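Local coordinates for Pap fimbrial major pilin protein (Escherichia coli, PDB 2UY6) that polymerises into the thick, right-handed helical rod of P pili, the surface filaments that let the bacterium colonise the epithelium of specific host organs, at residues 22-27 with 56-61. The protein carries 2 engineered substitutions. Sequence-based numbering, arbitrary orientation.
Sequences CSISQK and IELVNC
Ser-23 and Ser-25 pair with Val-59 and Glu-57 as the hydrogen-bonded positions of an antiparallel ladder, with Ile-24 facing Leu-58 at the non-hydrogen-bonded position between them; each hydrogen-bonded pair exchanges two N-H···O bonds, the shortest 2.7 Å from Val-59 N to Ser-23 O, and the N-to-C directions of the two short strand segments differ by 146°. Beyond the ladder, the disulfide joins Cys-22 SG to Cys-61 SG at 2.0 Å, with a right-handed torsion of 90° about the S-S bond. The CB of Cys-61 already points toward segment 22-27, and a sulfur held between its own backbone N and carbonyl carbon (chi1 61°) completes the approach of SG to Cys-22. On the face carrying Ile-24 and Leu-58, Ile-56 CG2 presses against Ile-24 CB at 3.5 Å, the two isoleucines lying alongside one another; Leu-58 CD2 meets the CG2 branch of Ile-24 more loosely, at 4.2 Å. On the other face, one methyl of Val-59, CG2, rests on Ser-23 CB at 3.6 Å. The Ser-23 hydroxyl is hydrogen-bonded instead to an acidic side chain of another protein's chain, and OE2 of Glu-57 accepts a hydrogen bond from Asn-129 ND2. Within the incomplete immunoglobulin-like fold of a pilin, strand 23-25 is an outermost strand of its chain, and the backbone of Ile-24 hydrogen-bonds to that other protein. Strand 52-59 lies between it and strand 130-139, while Leu-160 and Phe-158 of strand 153-162, in the second sheet, pack against Cys-22 and Ile-56, respectively.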
ATOM      1  N   CYS B  22      -6.046  -1.451   1.580  1.00 28.99           N
ATOM      2  CA  CYS B  22      -6.700  -2.472   2.381  1.00 29.81           C
ATOM      3  C   CYS B  22      -7.162  -3.708   1.605  1.00 28.69           C
ATOM      4  O   CYS B  22      -7.485  -3.643   0.418  1.00 26.77           O
ATOM      5  CB  CYS B  22      -7.886  -1.871   3.139  1.00 31.17           C
ATOM      6  SG  CYS B  22      -7.404  -0.751   4.490  1.00 41.75           S
ATOM      7  N   SER B  23      -7.166  -4.837   2.302  1.00 27.17           N
ATOM      8  CA  SER B  23      -7.611  -6.107   1.755  1.00 28.25           C
ATOM      9  C   SER B  23      -8.814  -6.491   2.622  1.00 28.17           C
ATOM     10  O   SER B  23      -8.828  -6.184   3.817  1.00 28.88           O
ATOM     11  CB  SER B  23      -6.498  -7.147   1.894  1.00 27.13           C
ATOM     12  OG  SER B  23      -6.876  -8.385   1.322  1.00 27.81           O
ATOM     13  N   ILE B  24      -9.834  -7.129   2.051  1.00 28.00           N
ATOM     14  CA  ILE B  24     -10.986  -7.509   2.881  1.00 27.79           C
ATOM     15  C   ILE B  24     -11.248  -9.015   2.931  1.00 28.01           C
ATOM     16  O   ILE B  24     -10.785  -9.779   2.080  1.00 28.01           O
ATOM     17  CB  ILE B  24     -12.317  -6.800   2.440  1.00 25.64           C
ATOM     18  CG1 ILE B  24     -13.054  -7.626   1.385  1.00 26.27           C
ATOM     19  CG2 ILE B  24     -12.033  -5.415   1.906  1.00 23.07           C
ATOM     20  CD1 ILE B  24     -12.335  -7.781   0.097  1.00 29.29           C
ATOM     21  N   SER B  25     -11.978  -9.435   3.957  1.00 28.89           N
ATOM     22  CA  SER B  25     -12.346 -10.836   4.113  1.00 28.44           C
ATOM     23  C   SER B  25     -13.534 -10.958   5.062  1.00 27.95           C
ATOM     24  O   SER B  25     -13.858 -10.022   5.792  1.00 26.56           O
ATOM     25  CB  SER B  25     -11.161 -11.651   4.631  1.00 27.47           C
ATOM     26  OG  SER B  25     -10.716 -11.152   5.869  1.00 29.46           O
ATOM     27  N   GLN B  26     -14.179 -12.117   5.051  1.00 28.25           N
ATOM     28  CA  GLN B  26     -15.341 -12.335   5.893  1.00 29.16           C
ATOM     29  C   GLN B  26     -15.290 -13.700   6.566  1.00 31.49           C
ATOM     30  O   GLN B  26     -14.348 -14.470   6.353  1.00 32.82           O
ATOM     31  CB  GLN B  26     -16.610 -12.217   5.046  1.00 27.65           C
ATOM     32  CG  GLN B  26     -16.754 -10.865   4.387  1.00 28.49           C
ATOM     33  CD  GLN B  26     -18.042 -10.719   3.614  1.00 31.95           C
ATOM     34  OE1 GLN B  26     -18.192 -11.260   2.523  1.00 33.33           O
ATOM     35  NE2 GLN B  26     -18.992  -9.988   4.187  1.00 34.49           N
ATOM     36  N   LYS B  27     -16.298 -13.994   7.388  1.00 31.62           N
ATOM     37  CA  LYS B  27     -16.356 -15.279   8.072  1.00 30.96           C
ATOM     38  C   LYS B  27     -16.434 -16.389   7.021  1.00 30.35           C
ATOM     39  O   LYS B  27     -15.943 -17.501   7.237  1.00 30.34           O
ATOM     40  CB  LYS B  27     -17.571 -15.331   9.003  1.00 31.11           C
ATOM     41  N   ILE B  56     -17.206  -6.821   7.318  1.00 30.64           N
ATOM     42  CA  ILE B  56     -16.070  -6.795   6.412  1.00 30.82           C
ATOM     43  C   ILE B  56     -14.801  -6.478   7.190  1.00 31.00           C
ATOM     44  O   ILE B  56     -14.663  -5.389   7.744  1.00 30.18           O
ATOM     45  CB  ILE B  56     -16.260  -5.723   5.314  1.00 30.22           C
ATOM     46  CG1 ILE B  56     -17.551  -5.992   4.545  1.00 30.81           C
ATOM     47  CG2 ILE B  56     -15.087  -5.745   4.352  1.00 29.55           C
ATOM     48  CD1 ILE B  56     -17.908  -4.893   3.559  1.00 31.31           C
ATOM     49  N   GLU B  57     -13.881  -7.437   7.240  1.00 31.47           N
ATOM     50  CA  GLU B  57     -12.628  -7.238   7.950  1.00 33.29           C
ATOM     51  C   GLU B  57     -11.562  -6.612   7.048  1.00 31.04           C
ATOM     52  O   GLU B  57     -11.239  -7.146   5.986  1.00 28.89           O
ATOM     53  CB  GLU B  57     -12.123  -8.570   8.529  1.00 36.49           C
ATOM     54  CG  GLU B  57     -10.667  -8.520   9.010  1.00 42.26           C
ATOM     55  CD  GLU B  57     -10.295  -9.641   9.982  1.00 45.06           C
ATOM     56  OE1 GLU B  57     -10.681 -10.810   9.749  1.00 46.43           O
ATOM     57  OE2 GLU B  57      -9.599  -9.348  10.978  1.00 46.04           O
ATOM     58  N   LEU B  58     -11.047  -5.462   7.479  1.00 30.83           N
ATOM     59  CA  LEU B  58     -10.001  -4.741   6.756  1.00 32.77           C
ATOM     60  C   LEU B  58      -8.652  -5.256   7.240  1.00 33.94           C
ATOM     61  O   LEU B  58      -8.309  -5.089   8.407  1.00 35.66           O
ATOM     62  CB  LEU B  58     -10.101  -3.236   7.029  1.00 28.98           C
ATOM     63  CG  LEU B  58     -11.445  -2.628   6.620  1.00 29.83           C
ATOM     64  CD1 LEU B  58     -11.527  -1.150   6.997  1.00 28.34           C
ATOM     65  CD2 LEU B  58     -11.618  -2.806   5.135  1.00 27.27           C
ATOM     66  N   VAL B  59      -7.892  -5.892   6.351  1.00 35.47           N
ATOM     67  CA  VAL B  59      -6.583  -6.428   6.724  1.00 36.85           C
ATOM     68  C   VAL B  59      -5.433  -5.927   5.848  1.00 36.72           C
ATOM     69  O   VAL B  59      -5.642  -5.256   4.835  1.00 36.28           O
ATOM     70  CB  VAL B  59      -6.589  -7.971   6.685  1.00 38.05           C
ATOM     71  CG1 VAL B  59      -7.629  -8.501   7.646  1.00 38.06           C
ATOM     72  CG2 VAL B  59      -6.877  -8.467   5.268  1.00 38.39           C
ATOM     73  N   ASN B  60      -4.215  -6.260   6.262  1.00 38.09           N
ATOM     74  CA  ASN B  60      -2.999  -5.876   5.550  1.00 37.31           C
ATOM     75  C   ASN B  60      -2.878  -4.388   5.258  1.00 37.00           C
ATOM     76  O   ASN B  60      -2.245  -3.998   4.282  1.00 37.65           O
ATOM     77  CB  ASN B  60      -2.873  -6.660   4.241  1.00 37.02           C
ATOM     78  CG  ASN B  60      -2.931  -8.162   4.455  1.00 40.29           C
ATOM     79  OD1 ASN B  60      -2.505  -8.670   5.493  1.00 41.73           O
ATOM     80  ND2 ASN B  60      -3.451  -8.883   3.468  1.00 42.21           N
ATOM     81  N   CYS B  61      -3.476  -3.556   6.099  1.00 35.96           N
ATOM     82  CA  CYS B  61      -3.379  -2.118   5.902  1.00 38.42           C
ATOM     83  C   CYS B  61      -3.432  -1.407   7.245  1.00 41.31           C
ATOM     84  O   CYS B  61      -3.620  -2.042   8.285  1.00 41.12           O
ATOM     85  CB  CYS B  61      -4.517  -1.615   5.010  1.00 38.24           C
ATOM     86  SG  CYS B  61      -6.190  -1.885   5.682  1.00 39.06           S
TER